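Local coordinates for protein atpase (Escherichia coli, PDB 1GL6) that probably acts in bacterial conjugation as a coupling protein, a nucleotide-binding P-loop ATPase that forms a ring-helicase-like hexamer linking plasmid DNA to the type IV secretion system, at residues T40-P45 and V417-K422; T61-S66 and V340-S345; S229-L234 and I269-E274. One frame throughout, in Å; residues are numbered along the deposited sequence.

Interaction 1: T40-P45 and V417-K422. With GNP (phosphoaminophosphonic acid-guanylate ester), chain I.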
loop_
_atom_site.group_PDB
_atom_site.type_symbol
_atom_site.label_atom_id
_atom_site.label_comp_id
_atom_site.label_asym_id
_atom_site.label_seq_id
_atom_site.Cartn_x
_atom_site.Cartn_y
_atom_site.Cartn_z
ATOM N N THR B 40 5.523 -26.932 33.874
ATOM C CA THR B 40 5.409 -25.572 34.389
ATOM C C THR B 40 5.961 -24.497 33.468
ATOM O O THR B 40 6.957 -24.699 32.772
ATOM C CB THR B 40 6.094 -25.408 35.727
ATOM O OG1 THR B 40 7.467 -25.790 35.599
ATOM C CG2 THR B 40 5.395 -26.245 36.776
ATOM N N VAL B 41 5.293 -23.346 33.504
ATOM C CA VAL B 41 5.629 -22.166 32.717
ATOM C C VAL B 41 5.968 -21.032 33.684
ATOM O O VAL B 41 5.077 -20.392 34.226
ATOM C CB VAL B 41 4.422 -21.714 31.865
ATOM C CG1 VAL B 41 4.802 -20.522 31.033
ATOM C CG2 VAL B 41 3.925 -22.852 30.992
ATOM N N ALA B 42 7.248 -20.787 33.917
ATOM C CA ALA B 42 7.648 -19.713 34.825
ATOM C C ALA B 42 7.167 -19.983 36.254
ATOM O O ALA B 42 6.858 -19.058 37.010
ATOM C CB ALA B 42 7.102 -18.379 34.325
ATOM N N GLY B 43 7.113 -21.260 36.614
ATOM C CA GLY B 43 6.680 -21.630 37.948
ATOM C C GLY B 43 5.190 -21.907 38.050
ATOM O O GLY B 43 4.723 -22.434 39.055
ATOM N N VAL B 44 4.447 -21.564 37.005
ATOM C CA VAL B 44 3.006 -21.764 37.016
ATOM C C VAL B 44 2.605 -23.055 36.335
ATOM O O VAL B 44 2.841 -23.225 35.143
ATOM C CB VAL B 44 2.294 -20.592 36.311
ATOM C CG1 VAL B 44 0.798 -20.680 36.506
ATOM C CG2 VAL B 44 2.807 -19.284 36.857
ATOM N N PRO B 45 1.994 -23.993 37.083
ATOM C CA PRO B 45 1.577 -25.255 36.470
ATOM C C PRO B 45 0.654 -24.998 35.268
ATOM O O PRO B 45 -0.366 -24.307 35.372
ATOM C CB PRO B 45 0.874 -25.984 37.626
ATOM C CG PRO B 45 0.383 -24.871 38.507
ATOM C CD PRO B 45 1.561 -23.929 38.495
ATOM N N VAL B 417 4.658 -13.052 36.977
ATOM C CA VAL B 417 5.423 -14.036 37.724
ATOM C C VAL B 417 6.921 -13.930 37.493
ATOM O O VAL B 417 7.370 -13.553 36.415
ATOM C CB VAL B 417 4.985 -15.469 37.350
ATOM C CG1 VAL B 417 5.805 -16.494 38.120
ATOM C CG2 VAL B 417 3.513 -15.647 37.644
ATOM N N PRO B 418 7.720 -14.253 38.513
ATOM C CA PRO B 418 9.164 -14.172 38.333
ATOM C C PRO B 418 9.678 -15.521 37.839
ATOM O O PRO B 418 9.161 -16.578 38.226
ATOM C CB PRO B 418 9.653 -13.840 39.729
ATOM C CG PRO B 418 8.743 -14.681 40.566
ATOM C CD PRO B 418 7.388 -14.424 39.939
ATOM N N LEU B 419 10.685 -15.463 36.974
ATOM C CA LEU B 419 11.318 -16.644 36.396
ATOM C C LEU B 419 12.528 -17.002 37.231
ATOM O O LEU B 419 13.394 -16.157 37.442
ATOM C CB LEU B 419 11.779 -16.343 34.973
ATOM C CG LEU B 419 11.018 -17.001 33.836
ATOM C CD1 LEU B 419 11.587 -16.543 32.517
ATOM C CD2 LEU B 419 11.122 -18.509 33.971
ATOM N N GLU B 420 12.608 -18.240 37.703
ATOM C CA GLU B 420 13.762 -18.608 38.498
ATOM C C GLU B 420 14.762 -19.366 37.631
ATOM O O GLU B 420 14.381 -20.234 36.843
ATOM C CB GLU B 420 13.337 -19.442 39.710
ATOM C CG GLU B 420 13.241 -20.939 39.476
ATOM C CD GLU B 420 13.066 -21.713 40.781
ATOM O OE1 GLU B 420 13.355 -22.934 40.799
ATOM O OE2 GLU B 420 12.633 -21.094 41.786
ATOM N N ILE B 421 16.037 -19.002 37.768
ATOM C CA ILE B 421 17.135 -19.619 37.020
ATOM C C ILE B 421 17.580 -20.918 37.671
ATOM O O ILE B 421 18.514 -20.918 38.463
ATOM C CB ILE B 421 18.387 -18.715 36.979
ATOM C CG1 ILE B 421 18.077 -17.384 36.308
ATOM C CG2 ILE B 421 19.510 -19.418 36.230
ATOM C CD1 ILE B 421 19.235 -16.416 36.395
ATOM N N LYS B 422 16.916 -22.018 37.349
ATOM C CA LYS B 422 17.312 -23.295 37.915
ATOM C C LYS B 422 18.574 -23.705 37.159
ATOM O O LYS B 422 18.740 -23.357 35.987
ATOM C CB LYS B 422 16.201 -24.342 37.733
ATOM C CG LYS B 422 16.472 -25.662 38.463
ATOM C CD LYS B 422 15.323 -26.652 38.311
ATOM C CE LYS B 422 15.448 -27.815 39.283
ATOM N NZ LYS B 422 16.711 -28.550 39.078
HETATM P PG GNP I . 21.073 -15.448 26.261
HETATM O O1G GNP I . 22.097 -16.336 25.629
HETATM O O2G GNP I . 21.234 -14.021 25.742
HETATM O O3G GNP I . 21.127 -15.459 27.741
HETATM N N3B GNP I . 19.603 -16.162 25.652
HETATM P PB GNP I . 18.050 -15.598 26.015
HETATM O O1B GNP I . 17.773 -14.346 25.321
HETATM O O2B GNP I . 17.110 -16.727 25.772
HETATM O O3A GNP I . 18.149 -15.282 27.606
HETATM P PA GNP I . 18.127 -16.215 28.841
HETATM O O1A GNP I . 16.828 -16.866 28.984
HETATM O O2A GNP I . 19.371 -17.078 28.758
HETATM O "O5'" GNP I . 18.267 -15.244 29.991
HETATM C "C5'" GNP I . 19.428 -14.419 30.151
HETATM C "C4'" GNP I . 19.552 -13.988 31.563
HETATM O "O4'" GNP I . 19.245 -14.929 32.525
HETATM C "C3'" GNP I . 20.980 -13.484 31.888
HETATM O "O3'" GNP I . 21.085 -12.054 31.736
HETATM C "C2'" GNP I . 21.226 -13.947 33.339
HETATM O "O2'" GNP I . 20.979 -12.964 34.303
HETATM C "C1'" GNP I . 20.284 -15.106 33.462
HETATM N N9 GNP I . 20.973 -16.417 33.246
HETATM C C8 GNP I . 20.709 -17.329 32.127
HETATM N N7 GNP I . 21.461 -18.397 32.212
HETATM C C5 GNP I . 22.267 -18.182 33.443
HETATM C C6 GNP I . 23.283 -19.046 34.056
HETATM O O6 GNP I . 23.686 -20.097 33.707
HETATM N N1 GNP I . 23.791 -18.467 35.213
HETATM C C2 GNP I . 23.312 -17.233 35.617
HETATM N N2 GNP I . 23.976 -16.845 36.820
HETATM N N3 GNP I . 22.434 -16.419 35.151
HETATM C C4 GNP I . 21.929 -16.985 34.013
#

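Interaction 2: T61-S66 and V340-S345. With GNP (phosphoaminophosphonic acid-guanylate ester), chain I.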
loop_
_atom_site.group_PDB
_atom_site.type_symbol
_atom_site.label_atom_id
_atom_site.label_comp_id
_atom_site.label_asym_id
_atom_site.label_seq_id
_atom_site.Cartn_x
_atom_site.Cartn_y
_atom_site.Cartn_z
ATOM N N THR B 61 15.630 -9.830 23.788
ATOM C CA THR B 61 16.718 -10.766 24.016
ATOM C C THR B 61 17.329 -10.614 25.412
ATOM O O THR B 61 17.567 -9.493 25.881
ATOM C CB THR B 61 17.799 -10.597 22.947
ATOM O OG1 THR B 61 18.951 -11.365 23.307
ATOM C CG2 THR B 61 18.163 -9.139 22.817
ATOM N N GLY B 62 17.544 -11.753 26.076
ATOM C CA GLY B 62 18.129 -11.768 27.410
ATOM C C GLY B 62 17.140 -11.678 28.563
ATOM O O GLY B 62 17.544 -11.590 29.724
ATOM N N THR B 63 15.847 -11.714 28.244
ATOM C CA THR B 63 14.794 -11.617 29.254
ATOM C C THR B 63 14.440 -12.929 29.935
ATOM O O THR B 63 13.759 -12.924 30.952
ATOM C CB THR B 63 13.492 -11.008 28.665
ATOM O OG1 THR B 63 13.068 -11.780 27.530
ATOM C CG2 THR B 63 13.724 -9.555 28.255
ATOM N N GLY B 64 14.887 -14.050 29.382
ATOM C CA GLY B 64 14.589 -15.324 30.010
ATOM C C GLY B 64 13.878 -16.367 29.174
ATOM O O GLY B 64 13.399 -17.353 29.723
ATOM N N LYS B 65 13.793 -16.178 27.862
ATOM C CA LYS B 65 13.127 -17.173 27.044
ATOM C C LYS B 65 13.785 -18.515 27.314
ATOM O O LYS B 65 13.107 -19.523 27.454
ATOM C CB LYS B 65 13.236 -16.818 25.564
ATOM C CG LYS B 65 12.642 -15.457 25.239
ATOM C CD LYS B 65 11.858 -15.447 23.920
ATOM C CE LYS B 65 12.697 -14.965 22.755
ATOM N NZ LYS B 65 13.211 -13.581 22.957
ATOM N N SER B 66 15.110 -18.512 27.413
ATOM C CA SER B 66 15.875 -19.731 27.664
ATOM C C SER B 66 15.492 -20.373 28.980
ATOM O O SER B 66 15.104 -21.533 29.011
ATOM C CB SER B 66 17.377 -19.423 27.690
ATOM O OG SER B 66 17.847 -18.943 26.442
ATOM N N VAL B 340 3.030 -15.707 26.789
ATOM C CA VAL B 340 3.915 -15.299 27.893
ATOM C C VAL B 340 4.666 -14.074 27.397
ATOM O O VAL B 340 5.426 -14.170 26.436
ATOM C CB VAL B 340 4.977 -16.361 28.239
ATOM C CG1 VAL B 340 5.910 -15.826 29.321
ATOM C CG2 VAL B 340 4.317 -17.635 28.680
ATOM N N VAL B 341 4.451 -12.928 28.037
ATOM C CA VAL B 341 5.126 -11.691 27.636
ATOM C C VAL B 341 6.292 -11.392 28.581
ATOM O O VAL B 341 6.090 -11.147 29.766
ATOM C CB VAL B 341 4.140 -10.504 27.648
ATOM C CG1 VAL B 341 4.833 -9.232 27.134
ATOM C CG2 VAL B 341 2.905 -10.852 26.827
ATOM N N LEU B 342 7.511 -11.396 28.044
ATOM C CA LEU B 342 8.706 -11.170 28.847
ATOM C C LEU B 342 9.267 -9.742 28.894
ATOM O O LEU B 342 10.265 -9.475 29.571
ATOM C CB LEU B 342 9.812 -12.141 28.412
ATOM C CG LEU B 342 9.670 -13.612 28.787
ATOM C CD1 LEU B 342 10.789 -14.368 28.153
ATOM C CD2 LEU B 342 9.706 -13.793 30.278
ATOM N N GLY B 343 8.651 -8.814 28.185
ATOM C CA GLY B 343 9.167 -7.458 28.260
ATOM C C GLY B 343 10.165 -7.141 27.182
ATOM O O GLY B 343 11.180 -7.801 27.038
ATOM N N GLY B 344 9.862 -6.101 26.425
ATOM C CA GLY B 344 10.727 -5.727 25.336
ATOM C C GLY B 344 11.423 -4.407 25.542
ATOM O O GLY B 344 11.278 -3.768 26.578
ATOM N N SER B 345 12.181 -4.013 24.525
ATOM C CA SER B 345 12.932 -2.775 24.528
ATOM C C SER B 345 11.966 -1.618 24.439
ATOM O O SER B 345 10.873 -1.762 23.897
ATOM C CB SER B 345 13.877 -2.756 23.331
ATOM O OG SER B 345 14.572 -1.528 23.263
HETATM P PG GNP I . 21.073 -15.448 26.261
HETATM O O1G GNP I . 22.097 -16.336 25.629
HETATM O O2G GNP I . 21.234 -14.021 25.742
HETATM O O3G GNP I . 21.127 -15.459 27.741
HETATM N N3B GNP I . 19.603 -16.162 25.652
HETATM P PB GNP I . 18.050 -15.598 26.015
HETATM O O1B GNP I . 17.773 -14.346 25.321
HETATM O O2B GNP I . 17.110 -16.727 25.772
HETATM O O3A GNP I . 18.149 -15.282 27.606
HETATM P PA GNP I . 18.127 -16.215 28.841
HETATM O O1A GNP I . 16.828 -16.866 28.984
HETATM O O2A GNP I . 19.371 -17.078 28.758
HETATM O "O5'" GNP I . 18.267 -15.244 29.991
HETATM C "C5'" GNP I . 19.428 -14.419 30.151
HETATM C "C4'" GNP I . 19.552 -13.988 31.563
HETATM O "O4'" GNP I . 19.245 -14.929 32.525
HETATM C "C3'" GNP I . 20.980 -13.484 31.888
HETATM O "O3'" GNP I . 21.085 -12.054 31.736
HETATM C "C2'" GNP I . 21.226 -13.947 33.339
HETATM O "O2'" GNP I . 20.979 -12.964 34.303
HETATM C "C1'" GNP I . 20.284 -15.106 33.462
HETATM N N9 GNP I . 20.973 -16.417 33.246
HETATM C C8 GNP I . 20.709 -17.329 32.127
HETATM N N7 GNP I . 21.461 -18.397 32.212
HETATM C C5 GNP I . 22.267 -18.182 33.443
HETATM C C6 GNP I . 23.283 -19.046 34.056
HETATM O O6 GNP I . 23.686 -20.097 33.707
HETATM N N1 GNP I . 23.791 -18.467 35.213
HETATM C C2 GNP I . 23.312 -17.233 35.617
HETATM N N2 GNP I . 23.976 -16.845 36.820
HETATM N N3 GNP I . 22.434 -16.419 35.151
HETATM C C4 GNP I . 21.929 -16.985 34.013
#

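Interaction 3: S229-L234 and I269-E274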
loop_
_atom_site.group_PDB
_atom_site.type_symbol
_atom_site.label_atom_id
_atom_site.label_comp_id
_atom_site.label_asym_id
_atom_site.label_seq_id
_atom_site.Cartn_x
_atom_site.Cartn_y
_atom_site.Cartn_z
ATOM N N SER B 229 14.749 -41.903 9.627
ATOM C CA SER B 229 13.504 -41.294 9.181
ATOM C C SER B 229 12.804 -40.665 10.363
ATOM O O SER B 229 12.561 -41.318 11.383
ATOM C CB SER B 229 12.582 -42.325 8.551
ATOM O OG SER B 229 11.289 -41.786 8.360
ATOM N N ILE B 230 12.494 -39.380 10.218
ATOM C CA ILE B 230 11.823 -38.626 11.262
ATOM C C ILE B 230 10.420 -39.192 11.450
ATOM O O ILE B 230 9.892 -39.197 12.565
ATOM C CB ILE B 230 11.761 -37.132 10.898
ATOM C CG1 ILE B 230 13.183 -36.559 10.858
ATOM C CG2 ILE B 230 10.919 -36.380 11.907
ATOM C CD1 ILE B 230 13.272 -35.184 10.225
ATOM N N ARG B 231 9.823 -39.672 10.360
ATOM C CA ARG B 231 8.492 -40.267 10.438
ATOM C C ARG B 231 8.539 -41.536 11.312
ATOM O O ARG B 231 7.779 -41.670 12.272
ATOM C CB ARG B 231 7.982 -40.643 9.047
ATOM C CG ARG B 231 7.809 -39.488 8.110
ATOM C CD ARG B 231 7.205 -39.956 6.788
ATOM N NE ARG B 231 5.868 -40.519 6.959
ATOM C CZ ARG B 231 5.045 -40.808 5.955
ATOM N NH1 ARG B 231 5.435 -40.583 4.707
ATOM N NH2 ARG B 231 3.835 -41.315 6.198
ATOM N N SER B 232 9.439 -42.460 10.981
ATOM C CA SER B 232 9.565 -43.690 11.743
ATOM C C SER B 232 9.924 -43.417 13.194
ATOM O O SER B 232 9.442 -44.105 14.092
ATOM C CB SER B 232 10.616 -44.578 11.108
ATOM O OG SER B 232 10.236 -44.853 9.775
ATOM N N TRP B 233 10.763 -42.413 13.423
ATOM C CA TRP B 233 11.169 -42.046 14.777
ATOM C C TRP B 233 9.958 -41.615 15.615
ATOM O O TRP B 233 9.860 -41.956 16.797
ATOM C CB TRP B 233 12.184 -40.910 14.710
ATOM C CG TRP B 233 12.532 -40.330 16.038
ATOM C CD1 TRP B 233 13.438 -40.816 16.942
ATOM C CD2 TRP B 233 12.007 -39.120 16.600
ATOM N NE1 TRP B 233 13.520 -39.975 18.026
ATOM C CE2 TRP B 233 12.653 -38.925 17.845
ATOM C CE3 TRP B 233 11.059 -38.178 16.169
ATOM C CZ2 TRP B 233 12.382 -37.821 18.668
ATOM C CZ3 TRP B 233 10.790 -37.083 16.982
ATOM C CH2 TRP B 233 11.451 -36.914 18.220
ATOM N N LEU B 234 9.049 -40.865 14.991
ATOM C CA LEU B 234 7.834 -40.390 15.652
ATOM C C LEU B 234 6.926 -41.549 16.043
ATOM O O LEU B 234 6.288 -41.531 17.098
ATOM C CB LEU B 234 7.043 -39.458 14.731
ATOM C CG LEU B 234 7.569 -38.051 14.445
ATOM C CD1 LEU B 234 6.723 -37.400 13.358
ATOM C CD2 LEU B 234 7.544 -37.219 15.716
ATOM N N ILE B 269 3.487 -35.518 11.782
ATOM C CA ILE B 269 2.631 -35.810 12.931
ATOM C C ILE B 269 1.180 -35.975 12.501
ATOM O O ILE B 269 0.369 -36.548 13.228
ATOM C CB ILE B 269 2.694 -34.706 14.033
ATOM C CG1 ILE B 269 2.393 -33.333 13.438
ATOM C CG2 ILE B 269 4.044 -34.732 14.720
ATOM C CD1 ILE B 269 0.932 -32.969 13.450
ATOM N N LEU B 270 0.877 -35.475 11.309
ATOM C CA LEU B 270 -0.457 -35.539 10.740
ATOM C C LEU B 270 -0.764 -36.933 10.205
ATOM O O LEU B 270 -1.919 -37.252 9.914
ATOM C CB LEU B 270 -0.574 -34.520 9.616
ATOM C CG LEU B 270 -1.489 -33.330 9.852
ATOM C CD1 LEU B 270 -1.143 -32.651 11.136
ATOM C CD2 LEU B 270 -1.368 -32.375 8.687
ATOM N N SER B 271 0.267 -37.761 10.071
ATOM C CA SER B 271 0.089 -39.115 9.556
ATOM C C SER B 271 0.278 -40.187 10.619
ATOM O O SER B 271 0.063 -41.370 10.347
ATOM C CB SER B 271 1.059 -39.383 8.400
ATOM O OG SER B 271 0.702 -38.650 7.242
ATOM N N LEU B 272 0.689 -39.779 11.818
ATOM C CA LEU B 272 0.897 -40.719 12.911
ATOM C C LEU B 272 -0.405 -41.422 13.247
ATOM O O LEU B 272 -1.485 -40.851 13.083
ATOM C CB LEU B 272 1.401 -39.993 14.156
ATOM C CG LEU B 272 2.817 -39.443 14.137
ATOM C CD1 LEU B 272 3.107 -38.802 15.476
ATOM C CD2 LEU B 272 3.801 -40.560 13.852
ATOM N N PRO B 273 -0.320 -42.678 13.720
ATOM C CA PRO B 273 -1.518 -43.438 14.079
ATOM C C PRO B 273 -2.165 -42.878 15.340
ATOM O O PRO B 273 -1.481 -42.449 16.270
ATOM C CB PRO B 273 -0.976 -44.848 14.274
ATOM C CG PRO B 273 0.402 -44.592 14.820
ATOM C CD PRO B 273 0.894 -43.497 13.907
ATOM N N GLU B 274 -3.490 -42.883 15.356
ATOM C CA GLU B 274 -4.257 -42.379 16.489
ATOM C C GLU B 274 -3.789 -42.986 17.814
ATOM O O GLU B 274 -4.048 -44.153 18.117
ATOM C CB GLU B 274 -5.750 -42.662 16.257
ATOM C CG GLU B 274 -6.716 -42.190 17.361
ATOM C CD GLU B 274 -6.744 -40.671 17.566
ATOM O OE1 GLU B 274 -5.734 -40.106 18.050
ATOM O OE2 GLU B 274 -7.783 -40.046 17.249
#

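Interaction 1: T40-P45 and V417-K422
Ala42 and Val44 meet Val417 and Leu419 through apolar contacts. The methyl CG2 of Val44 faces CG2 of Val417 at 3.8 Å, one branch of each side chain doing the touching while the two side chains cross obliquely. In both valines CG1 is anti to the backbone N (chi1 -171° in Val44, 179° in Val417), which leaves each CG2 beside its backbone N, where the two meet. Val417 uses its other branch, CG1, against the backbone carbonyl of Ala42. Leu419 brings its CD2 to Ala42, 4.0 Å from Ala42 CB and also against the alpha carbon.

Backbone bonds shape the first segment. It is a two-residue beta hairpin with a type I' turn, in which Val41 N donates to Val44 O (3.0 Å) and Val44 N to Val41 O (3.1 Å). Ala42 and Gly43 occupy the two central positions; Ala42, the first of them and buried, carries most of the contact, with Val44 beside it.

A third kind of contact is with the nucleotide. Ile421, at the centre of an inverse gamma turn, places CD1 3.4 Å from C1' of the ribose and CG2 near C4 and C5 of the guanine. Without the CD1 and CG2 carbons, as with an alanine here, the sugar and base would probably lose this apolar support and the base could shift more easily.

Val44 is backed by helix 25-32 through Leu28 and Lys29. Leu419 rests on Val67 and Leu68 of helix 65-78, and strand 414-418 pairs with strand 403-407.

Interaction 2: T61-S66 and V340-S345
The hydroxyl of Thr63 faces a leucine across this contact and spends its polarity elsewhere. OG1 sits 3.4 Å from Leu342 CB and near CD1 of the same side chain, while its hydrogen bond goes to the backbone oxygen of Ala60. With chi1 at 56°, OG1 lies between the backbone N and the carbonyl carbon, and the methyl CG2 is turned instead to the carbonyl oxygens of Gly343 and Leu342. Leu342 takes the role of a broad apolar wedge: its CD1 comes 3.5 Å from Lys65 N and 3.6 Å from Lys65 CG, the two side chains crossing at a slant.

Residues 61-66 belong to the Walker A motif, the P-loop that joins strand 55-58 to helix 65-78 and wraps the phosphates of the bound GTP analogue. Gly62 N donates to O1B of the nucleotide at 2.7 Å (N-H...O angle 146°), and Ser66 N to O2B at 3.1 Å (136°). The Ser66 hydroxyl is modelled implausibly close to O2B, which makes its bond there doubtful in detail. Gly64 is the N-cap of helix 65-78, whose first turn points its amides at these oxygens, so the positive end of the helix dipole probably helps to hold the negative charge.

Lys65 runs away from Leu342 along a chain bent at chi2, chi3 and chi4, and its NZ is hydrogen-bonded to Gly59 O, with a long, weak ion pair to Glu286; Lys65 NZ lies 5.2 Å from O1B of the nucleotide. Arg304 of the second subunit also binds the nucleotide, and Arg337 of that subunit packs on Thr63.

Interaction 3: S229-L234 and I269-E274
Ile269 opens the second segment by offering its methyl CG2 to Leu234, whose CD1 lies 4.0 Å away. The two side chains cross, and the end of the isoleucine leads away from the helix; Leu280 of strand 280-284 touches both residues.

At Ser271 the approach is of a different kind. Arg231, bent at chi3 (63°), swings its guanidinium toward this residue, and NH2 comes 4.0 Å from Ser271 CB, meeting it obliquely. The polar ends have other partners: Arg231 NH1 forms a salt bridge with Asp125 and a hydrogen bond with Glu119 O, and Ser271 OG is bonded to Arg128 and to Asp249 of the third subunit.

Leu272 comes next and lays its CD2 against Leu234 CB at 3.5 Å, with CD1 close by. CD2 also lies near the carbonyl carbon of Leu234. Leu234 thus meets Ile269 with its tip and Leu272 with its CB.

The helix presenting these residues is capped by Ser229, whose OG accepts from Ser232 N at 3.3 Å along a nearly straight bond (175°). Helix 230-235 packs against the loop that ends the connection, by way of helix 251-268, from strand 242-246 to strand 280-284; these strands run parallel in the large sheet, with strand 82-88 between them.

Since the segments meet mainly through aliphatic carbon, the hold between them is probably hydrophobic and weakly directional, while the directional bonds of Arg231 and Ser271 tie this apolar patch to helix 125-133 and, through Ser271, to a neighbouring subunit.

Overall arrangement
Interactions 1 and 2 adjoin, their centres 13 Å apart: Leu419 CD1 lies 3.4 Å from Gly64 O and 4.0 Å from Leu342 CD2. Both draw on the mixed sheet and helix 65-78, and both reach the nucleotide, one by an isoleucine at its sugar and base, the other by polar groups at its phosphates. Interaction 2 is buried, whereas Pro418 of interaction 1 is exposed. Interaction 3 lies about 33 Å from interaction 2, centre to centre, on the opposite side of the chain's centre; it is buried, with only Ser271 and Leu272 partly exposed among its touching residues, and surrounds an apolar patch with salt-bridged and hydrogen-bonded groups. Interactions 2 and 3 border different neighbouring subunits.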